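PDB 4WXJ: glutamate receptor IIB,Glutamate receptor IIB from Drosophila melanogaster, which binds glutamate through its extracellular ligand-binding domain, the part present here, and probably gates a kainate-type postsynaptic cation channel at the fly neuromuscular junction. Local coordinates for residues A[98-101]-A[102-105]; A[82-86]-A[87-91]. All blocks are in the same frame, centred on the assembly; numbering follows the deposited sequence.

Interaction 1: residues A[98-101]-A[102-105]. With GLU (glutamic acid), chain C.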
# COMPACT_ATOMS: atom_id res chain seq x y z
N THR A 98 -0.81 -1.84 4.62
CA THR A 98 -1.94 -1.34 5.39
C THR A 98 -2.38 -2.33 6.45
O THR A 98 -2.46 -3.54 6.20
CB THR A 98 -3.13 -1.03 4.48
OG1 THR A 98 -2.71 -0.12 3.44
CG2 THR A 98 -4.28 -0.40 5.27
N ILE A 99 -2.66 -1.82 7.64
CA ILE A 99 -3.14 -2.66 8.74
C ILE A 99 -4.60 -3.03 8.53
O ILE A 99 -5.47 -2.16 8.45
CB ILE A 99 -2.97 -1.94 10.10
CG1 ILE A 99 -1.50 -1.61 10.33
CG2 ILE A 99 -3.51 -2.82 11.24
CD1 ILE A 99 -1.23 -0.76 11.56
N THR A 100 -4.86 -4.33 8.42
CA THR A 100 -6.22 -4.85 8.28
C THR A 100 -6.49 -5.88 9.35
O THR A 100 -5.57 -6.46 9.94
CB THR A 100 -6.45 -5.49 6.89
OG1 THR A 100 -5.70 -6.70 6.79
CG2 THR A 100 -6.04 -4.53 5.78
N GLN A 101 -7.77 -6.12 9.60
CA GLN A 101 -8.21 -7.05 10.63
C GLN A 101 -7.71 -8.47 10.35
O GLN A 101 -7.24 -9.16 11.25
CB GLN A 101 -9.73 -7.03 10.74
CG GLN A 101 -10.30 -8.06 11.70
CD GLN A 101 -10.82 -9.29 10.98
OE1 GLN A 101 -11.85 -9.24 10.32
NE2 GLN A 101 -10.08 -10.39 11.10
N ALA A 102 -7.81 -8.89 9.10
CA ALA A 102 -7.38 -10.23 8.70
C ALA A 102 -5.87 -10.40 8.89
O ALA A 102 -5.41 -11.44 9.36
CB ALA A 102 -7.77 -10.50 7.26
N ARG A 103 -5.10 -9.38 8.51
CA ARG A 103 -3.65 -9.44 8.63
C ARG A 103 -3.22 -9.45 10.10
O ARG A 103 -2.33 -10.20 10.49
CB ARG A 103 -3.01 -8.27 7.90
CG ARG A 103 -3.10 -8.37 6.39
CD ARG A 103 -2.65 -7.10 5.72
NE ARG A 103 -2.65 -7.21 4.27
CZ ARG A 103 -2.44 -6.20 3.44
NH1 ARG A 103 -2.22 -4.98 3.92
NH2 ARG A 103 -2.45 -6.39 2.13
N ARG A 104 -3.85 -8.60 10.90
CA ARG A 104 -3.51 -8.49 12.31
C ARG A 104 -3.82 -9.78 13.06
O ARG A 104 -3.30 -10.01 14.15
CB ARG A 104 -4.26 -7.31 12.94
CG ARG A 104 -3.91 -7.04 14.40
CD ARG A 104 -2.43 -6.73 14.58
NE ARG A 104 -2.12 -6.42 15.97
CZ ARG A 104 -1.88 -7.34 16.91
NH1 ARG A 104 -1.92 -8.63 16.62
NH2 ARG A 104 -1.61 -6.95 18.15
N SER A 105 -4.66 -10.63 12.47
CA SER A 105 -5.02 -11.90 13.09
C SER A 105 -3.90 -12.93 12.99
O SER A 105 -3.83 -13.85 13.81
CB SER A 105 -6.28 -12.47 12.43
OG SER A 105 -7.39 -11.60 12.62
N GLU C . -1.58 -0.71 1.05
CA GLU C . -2.57 -1.69 0.52
C GLU C . -2.40 -3.04 1.21
O GLU C . -1.64 -3.16 2.17
CB GLU C . -2.41 -1.84 -0.99
CG GLU C . -2.91 -0.64 -1.79
CD GLU C . -4.42 -0.63 -2.00
OE1 GLU C . -4.94 0.39 -2.48
OE2 GLU C . -5.09 -1.64 -1.68
OXT GLU C . -3.01 -4.04 0.82
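Thr98 and Arg103 meet through a backbone carbonyl while both hold the bound glutamate, in the bilobed, periplasmic-binding-protein-like ligand-binding domain of an ionotropic glutamate receptor. Thr98 serves the ligand at two points: its backbone N gives a nearly straight bond to GLU O, and its OG1, 2.7 Å from GLU N, accepts from the ligand's amino group. That hydroxyl suits the place because it is also hydrogen-bonded to Glu200 OE2, from a residue that binds the ligand too. Thr98 O in turn accepts from Arg103 NH1 at 2.7 Å, in the carbonyl plane and on a lone pair, which helps fix the rotation of the guanidinium. Thr100 is the N-cap of the short helix 101-104: with chi1 at 69°, OG1 sits between its own N and C and accepts from Arg103 N at 3.2 Å. The same oxygen lies 3.1 Å from Arg103 CG, tight against the root of the arginine chain. Thr100 O takes the first helical bond, from Arg104 N, while the Arg104 guanidinium leads off to Asp108. Gln101 O receives Ser105 OG at 2.8 Å, so a serine hydroxyl folds back on the last turn and supplements a weak bond from Ser105 N. From this capped turn the extended chain of Arg103 reaches the ligand carboxylate, a natural mate for a guanidinium with two parallel N-H groups. NH1 meets GLU O almost head-on at 2.6 Å. NH2, which also bonds to Gly69 O, meets GLU OXT at 2.7 Å.

Interaction 2: residues A[82-86]-A[87-91]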
# COMPACT_ATOMS: atom_id res chain seq x y z
N ILE A 82 3.02 -11.00 4.05
CA ILE A 82 2.39 -11.60 5.22
C ILE A 82 2.76 -13.08 5.34
O ILE A 82 3.01 -13.57 6.44
CB ILE A 82 0.86 -11.46 5.16
CG1 ILE A 82 0.46 -9.98 5.06
CG2 ILE A 82 0.21 -12.10 6.38
CD1 ILE A 82 0.88 -9.13 6.24
N ARG A 83 2.81 -13.78 4.21
CA ARG A 83 3.14 -15.21 4.22
C ARG A 83 4.56 -15.45 4.73
O ARG A 83 4.78 -16.37 5.53
CB ARG A 83 2.99 -15.80 2.81
CG ARG A 83 3.34 -17.28 2.71
CD ARG A 83 2.48 -18.14 3.63
NE ARG A 83 2.80 -19.56 3.53
CZ ARG A 83 2.31 -20.38 2.60
NH1 ARG A 83 1.47 -19.93 1.67
NH2 ARG A 83 2.66 -21.66 2.60
N GLN A 84 5.51 -14.64 4.29
CA GLN A 84 6.90 -14.79 4.70
C GLN A 84 7.07 -14.60 6.20
O GLN A 84 7.96 -15.19 6.81
CB GLN A 84 7.79 -13.79 3.95
CG GLN A 84 7.80 -13.98 2.45
CD GLN A 84 8.22 -15.38 2.04
OE1 GLN A 84 9.28 -15.86 2.44
NE2 GLN A 84 7.38 -16.05 1.25
N LEU A 85 6.22 -13.77 6.79
CA LEU A 85 6.26 -13.52 8.23
C LEU A 85 5.65 -14.68 9.00
O LEU A 85 6.16 -15.09 10.05
CB LEU A 85 5.54 -12.21 8.57
CG LEU A 85 6.33 -10.95 8.21
CD1 LEU A 85 5.40 -9.76 8.08
CD2 LEU A 85 7.38 -10.67 9.27
N ILE A 86 4.55 -15.22 8.48
CA ILE A 86 3.89 -16.36 9.10
C ILE A 86 4.82 -17.58 9.13
O ILE A 86 4.88 -18.30 10.12
CB ILE A 86 2.58 -16.73 8.37
CG1 ILE A 86 1.55 -15.60 8.53
CG2 ILE A 86 1.99 -18.04 8.90
CD1 ILE A 86 0.35 -15.72 7.61
N ASP A 87 5.54 -17.78 8.03
CA ASP A 87 6.48 -18.90 7.92
C ASP A 87 7.84 -18.55 8.52
O ASP A 87 8.79 -19.33 8.41
CB ASP A 87 6.64 -19.31 6.46
CG ASP A 87 5.34 -19.77 5.83
OD1 ASP A 87 4.38 -20.05 6.58
OD2 ASP A 87 5.27 -19.85 4.58
N ASN A 88 7.94 -17.39 9.16
CA ASN A 88 9.16 -16.95 9.82
C ASN A 88 10.39 -16.91 8.90
O ASN A 88 11.52 -16.94 9.37
CB ASN A 88 9.45 -17.84 11.03
CG ASN A 88 8.43 -17.66 12.14
OD1 ASN A 88 7.46 -18.41 12.24
ND2 ASN A 88 8.65 -16.66 12.99
N ASN A 89 10.16 -16.85 7.59
CA ASN A 89 11.25 -16.66 6.64
C ASN A 89 11.77 -15.23 6.68
O ASN A 89 12.84 -14.92 6.17
CB ASN A 89 10.79 -17.00 5.22
CG ASN A 89 10.53 -18.49 5.03
OD1 ASN A 89 10.96 -19.31 5.84
ND2 ASN A 89 9.84 -18.83 3.96
N ALA A 90 10.98 -14.35 7.30
CA ALA A 90 11.37 -12.96 7.50
C ALA A 90 10.93 -12.50 8.88
O ALA A 90 9.94 -13.00 9.42
CB ALA A 90 10.78 -12.07 6.42
N GLN A 91 11.67 -11.56 9.45
CA GLN A 91 11.38 -11.04 10.79
C GLN A 91 10.68 -9.69 10.71
O GLN A 91 10.03 -9.26 11.67
CB GLN A 91 12.68 -10.92 11.60
CG GLN A 91 13.35 -12.26 11.91
CD GLN A 91 13.96 -12.91 10.68
OE1 GLN A 91 14.70 -12.27 9.93
NE2 GLN A 91 13.66 -14.19 10.47
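Arg83 and Asp87, one helical turn apart, cross with their flat ends almost perpendicular, the guanidinium and carboxylate planes 89° apart. The salt bridge runs from the inner nitrogen, NE of Arg83, to the syn side of Asp87 OD2 at 2.7 Å, tilted from both planes. A bend at chi2 (59°) turns the arginine chain so that NE faces the acid, while NH1 bonds to Trp78 O. Were Arg83 cut back to alanine, the Asp87 carboxylate would probably be left without its cationic mate and Trp78 O without this donor. The backbone reinforces the pair, since Asp87 N bonds to Arg83 O at 3.0 Å in the final turn of helix 80-86. The chain leaves the helix at Asp87, and Asn88 takes positive phi, which asparagine tolerates well. A Schellman motif results, its two bonds both weak: Asn89 N to Gln84 O and Asn88 N to Leu85 O. Gln84 O also accepts from Ala90 N at 3.2 Å, above the carbonyl plane. The amides of Gln84 and Asn89 are inclined by 38°, and Asn89 ND2 bonds weakly to Gln84 OE1 at 3.4 Å. Small Ala90 fits against strand 10-15, and Leu85 CD2 packs 3.5 Å from Ala90 O.

From the N terminus, strand 10-15 comes first and later receives Ala90 and Gln91. Interaction 2 then finishes helix 80-86 and turns the chain through 87-91 into strand 92-93. After that strand the chain runs past Asp96 to interaction 1, where 98-101 turns into helix 101-104 ahead of strand 108-123. The two local contacts follow one another along the chain, neither nested nor crossed. Their centres lie 15 Å apart, yet they meet in space, with Ile82 CD1 packing 4.1 Å from Arg103 CG. Helix 80-86 thus lies against the stem of a ligand-binding arginine, while interaction 1 itself meets the glutamate.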